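Local coordinates for VAO-type flavoprotein oxidase VAO615 (Myceliophthora thermophila, PDB 6F72) that probably acts as a secreted flavoprotein oxidase whose bicovalently bound FAD, once reduced, reacts rapidly with oxygen, its substrate still unidentified, at residues 59-64 with 78-83. Numbering follows the deposited sequence.
Sequences PQASVC and EELKSS
Leu80 is the one bump that helix 74-81 drives into the turn of 59-64, and the nearest approaches between the two segments are all made by its two methyl groups. The turn lies in the loop between strand 54-56 and this helix, so the contact folds that loop back onto the helix. CD1 goes deepest, into a hollow lined by Gln60, Ala61, Val63 and Cys64. Val63 CG2 stands 3.6 Å from Leu80 CD1. Ala61 CA lies 3.7 Å from Leu80 CD1, and Cys64 SG closes the wall more loosely, 4.2 Å from the same Leu80 CD1. Backbone contributes too: Gln60 O comes within 3.4 Å of Leu80 CD1, a polar atom against a methyl. On the other branch, Leu80 CD2 lies 4.0 Å from Gln60 CG. With CG anti to the backbone N (chi1 -158°), the Gln60 stem runs on extended, and its NE2 is hydrogen-bonded to Thr90 O, which anchors the far end. Ser62 N bonds to Pro59 O at 3.1 Å and Cys64 N to Ala61 O at 2.8 Å, a curl that probably shapes the hollow. An alanine in place of Leu80 would probably leave this hollow unfilled, depriving Val63 CG2 and Cys64 SG of their apolar partner. Chemically, the direct contact is a small apolar plug, burying 203 Å² without polar bonds between the segments, while the Cys64-Cys77 disulfide supplies the covalent restraint to the same helix.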
ATOM      1  N   PRO A  59      14.631   4.840 -17.391  1.00 27.37           N
ATOM      2  CA  PRO A  59      13.174   4.815 -17.212  1.00 27.43           C
ATOM      3  C   PRO A  59      12.485   4.066 -18.339  1.00 28.40           C
ATOM      4  O   PRO A  59      12.943   4.114 -19.464  1.00 29.00           O
ATOM      5  CB  PRO A  59      12.797   6.300 -17.194  1.00 27.09           C
ATOM      6  CG  PRO A  59      13.980   6.953 -16.575  1.00 26.68           C
ATOM      7  CD  PRO A  59      15.174   6.185 -17.130  1.00 27.10           C
ATOM      8  N   GLN A  60      11.416   3.351 -18.014  1.00 28.82           N
ATOM      9  CA  GLN A  60      10.688   2.520 -18.980  1.00 30.07           C
ATOM     10  C   GLN A  60      10.181   3.280 -20.235  1.00 30.84           C
ATOM     11  O   GLN A  60      10.110   2.705 -21.320  1.00 31.86           O
ATOM     12  CB  GLN A  60       9.535   1.809 -18.268  1.00 30.25           C
ATOM     13  CG  GLN A  60       9.028   0.559 -18.968  1.00 31.40           C
ATOM     14  CD  GLN A  60       7.934  -0.145 -18.188  1.00 31.73           C
ATOM     15  OE1 GLN A  60       7.046   0.483 -17.619  1.00 31.30           O
ATOM     16  NE2 GLN A  60       7.997  -1.470 -18.162  1.00 32.56           N
ATOM     17  N   ALA A  61       9.860   4.565 -20.088  1.00 30.65           N
ATOM     18  CA  ALA A  61       9.385   5.396 -21.212  1.00 31.36           C
ATOM     19  C   ALA A  61      10.499   6.092 -22.013  1.00 31.67           C
ATOM     20  O   ALA A  61      10.227   6.985 -22.819  1.00 32.06           O
ATOM     21  CB  ALA A  61       8.332   6.401 -20.741  1.00 31.11           C
ATOM     22  N   SER A  62      11.750   5.669 -21.824  1.00 31.68           N
ATOM     23  CA  SER A  62      12.844   6.173 -22.660  1.00 32.29           C
ATOM     24  C   SER A  62      12.616   5.845 -24.143  1.00 33.63           C
ATOM     25  O   SER A  62      13.074   6.588 -25.011  1.00 34.13           O
ATOM     26  CB  SER A  62      14.188   5.628 -22.210  1.00 32.07           C
ATOM     27  OG  SER A  62      14.305   4.293 -22.617  1.00 32.65           O
ATOM     28  N   VAL A  63      11.895   4.749 -24.412  1.00 34.38           N
ATOM     29  CA  VAL A  63      11.403   4.413 -25.766  1.00 35.89           C
ATOM     30  C   VAL A  63      10.519   5.503 -26.410  1.00 36.49           C
ATOM     31  O   VAL A  63      10.362   5.553 -27.637  1.00 37.46           O
ATOM     32  CB  VAL A  63      10.669   3.043 -25.817  1.00 36.46           C
ATOM     33  CG1 VAL A  63      11.635   1.908 -25.542  1.00 36.54           C
ATOM     34  CG2 VAL A  63       9.485   2.995 -24.858  1.00 35.94           C
ATOM     35  N   CYS A  64       9.960   6.368 -25.566  1.00 36.20           N
ATOM     36  CA  CYS A  64       9.106   7.485 -25.986  1.00 36.81           C
ATOM     37  C   CYS A  64       9.892   8.772 -26.244  1.00 36.74           C
ATOM     38  O   CYS A  64       9.307   9.794 -26.607  1.00 36.96           O
ATOM     39  CB  CYS A  64       8.028   7.723 -24.928  1.00 36.62           C
ATOM     40  SG  CYS A  64       6.819   6.386 -24.858  1.00 37.83           S
ATOM     41  N   GLU A  78       3.798   3.326 -27.888  1.00 39.02           N
ATOM     42  CA  GLU A  78       2.334   3.230 -27.946  1.00 39.46           C
ATOM     43  C   GLU A  78       1.757   2.130 -27.050  1.00 39.02           C
ATOM     44  O   GLU A  78       0.680   2.310 -26.469  1.00 38.67           O
ATOM     45  CB  GLU A  78       1.832   3.055 -29.389  1.00 41.00           C
ATOM     46  CG  GLU A  78       2.107   4.222 -30.343  1.00 41.97           C
ATOM     47  CD  GLU A  78       1.523   5.558 -29.890  1.00 41.86           C
ATOM     48  OE1 GLU A  78       0.326   5.606 -29.532  1.00 42.18           O
ATOM     49  OE2 GLU A  78       2.263   6.571 -29.898  1.00 41.69           O
ATOM     50  N   GLU A  79       2.470   1.002 -26.948  1.00 38.95           N
ATOM     51  CA  GLU A  79       2.079  -0.112 -26.061  1.00 38.50           C
ATOM     52  C   GLU A  79       2.155   0.262 -24.576  1.00 36.95           C
ATOM     53  O   GLU A  79       1.342  -0.205 -23.769  1.00 36.92           O
ATOM     54  CB  GLU A  79       2.910  -1.370 -26.355  1.00 39.23           C
ATOM     55  CG  GLU A  79       2.446  -2.136 -27.591  1.00 40.77           C
ATOM     56  CD  GLU A  79       3.488  -3.107 -28.137  1.00 41.57           C
ATOM     57  OE1 GLU A  79       3.793  -3.044 -29.357  1.00 42.83           O
ATOM     58  OE2 GLU A  79       4.003  -3.938 -27.361  1.00 41.43           O
ATOM     59  N   LEU A  80       3.125   1.109 -24.227  1.00 35.74           N
ATOM     60  CA  LEU A  80       3.252   1.661 -22.874  1.00 34.35           C
ATOM     61  C   LEU A  80       2.057   2.536 -22.471  1.00 33.88           C
ATOM     62  O   LEU A  80       1.652   2.546 -21.300  1.00 33.39           O
ATOM     63  CB  LEU A  80       4.544   2.483 -22.746  1.00 33.73           C
ATOM     64  CG  LEU A  80       5.935   1.853 -22.690  1.00 33.46           C
ATOM     65  CD1 LEU A  80       6.910   2.966 -22.374  1.00 32.86           C
ATOM     66  CD2 LEU A  80       6.064   0.743 -21.650  1.00 33.03           C
ATOM     67  N   LYS A  81       1.505   3.257 -23.450  1.00 34.05           N
ATOM     68  CA  LYS A  81       0.432   4.240 -23.228  1.00 33.52           C
ATOM     69  C   LYS A  81      -0.877   3.646 -22.744  1.00 33.44           C
ATOM     70  O   LYS A  81      -1.446   4.133 -21.761  1.00 32.93           O
ATOM     71  CB  LYS A  81       0.170   5.056 -24.493  1.00 34.11           C
ATOM     72  CG  LYS A  81       1.261   6.054 -24.819  1.00 33.94           C
ATOM     73  CD  LYS A  81       0.943   6.767 -26.118  1.00 34.66           C
ATOM     74  CE  LYS A  81       2.114   7.615 -26.560  1.00 34.63           C
ATOM     75  NZ  LYS A  81       1.630   8.744 -27.394  1.00 35.21           N
ATOM     76  N   SER A  82      -1.343   2.593 -23.412  1.00 33.92           N
ATOM     77  CA  SER A  82      -2.687   2.064 -23.173  1.00 34.24           C
ATOM     78  C   SER A  82      -2.941   1.534 -21.754  1.00 33.56           C
ATOM     79  O   SER A  82      -4.095   1.471 -21.330  1.00 33.84           O
ATOM     80  CB  SER A  82      -3.046   1.007 -24.211  1.00 35.34           C
ATOM     81  OG  SER A  82      -2.146  -0.078 -24.131  1.00 35.46           O
ATOM     82  N   SER A  83      -1.877   1.173 -21.024  1.00 32.65           N
ATOM     83  CA  SER A  83      -2.009   0.647 -19.657  1.00 31.79           C
ATOM     84  C   SER A  83      -1.172   1.383 -18.599  1.00 30.53           C
ATOM     85  O   SER A  83      -0.997   0.872 -17.486  1.00 29.94           O
ATOM     86  CB  SER A  83      -1.677  -0.851 -19.646  1.00 32.16           C
ATOM     87  OG  SER A  83      -2.564  -1.569 -20.486  1.00 33.30           O
TER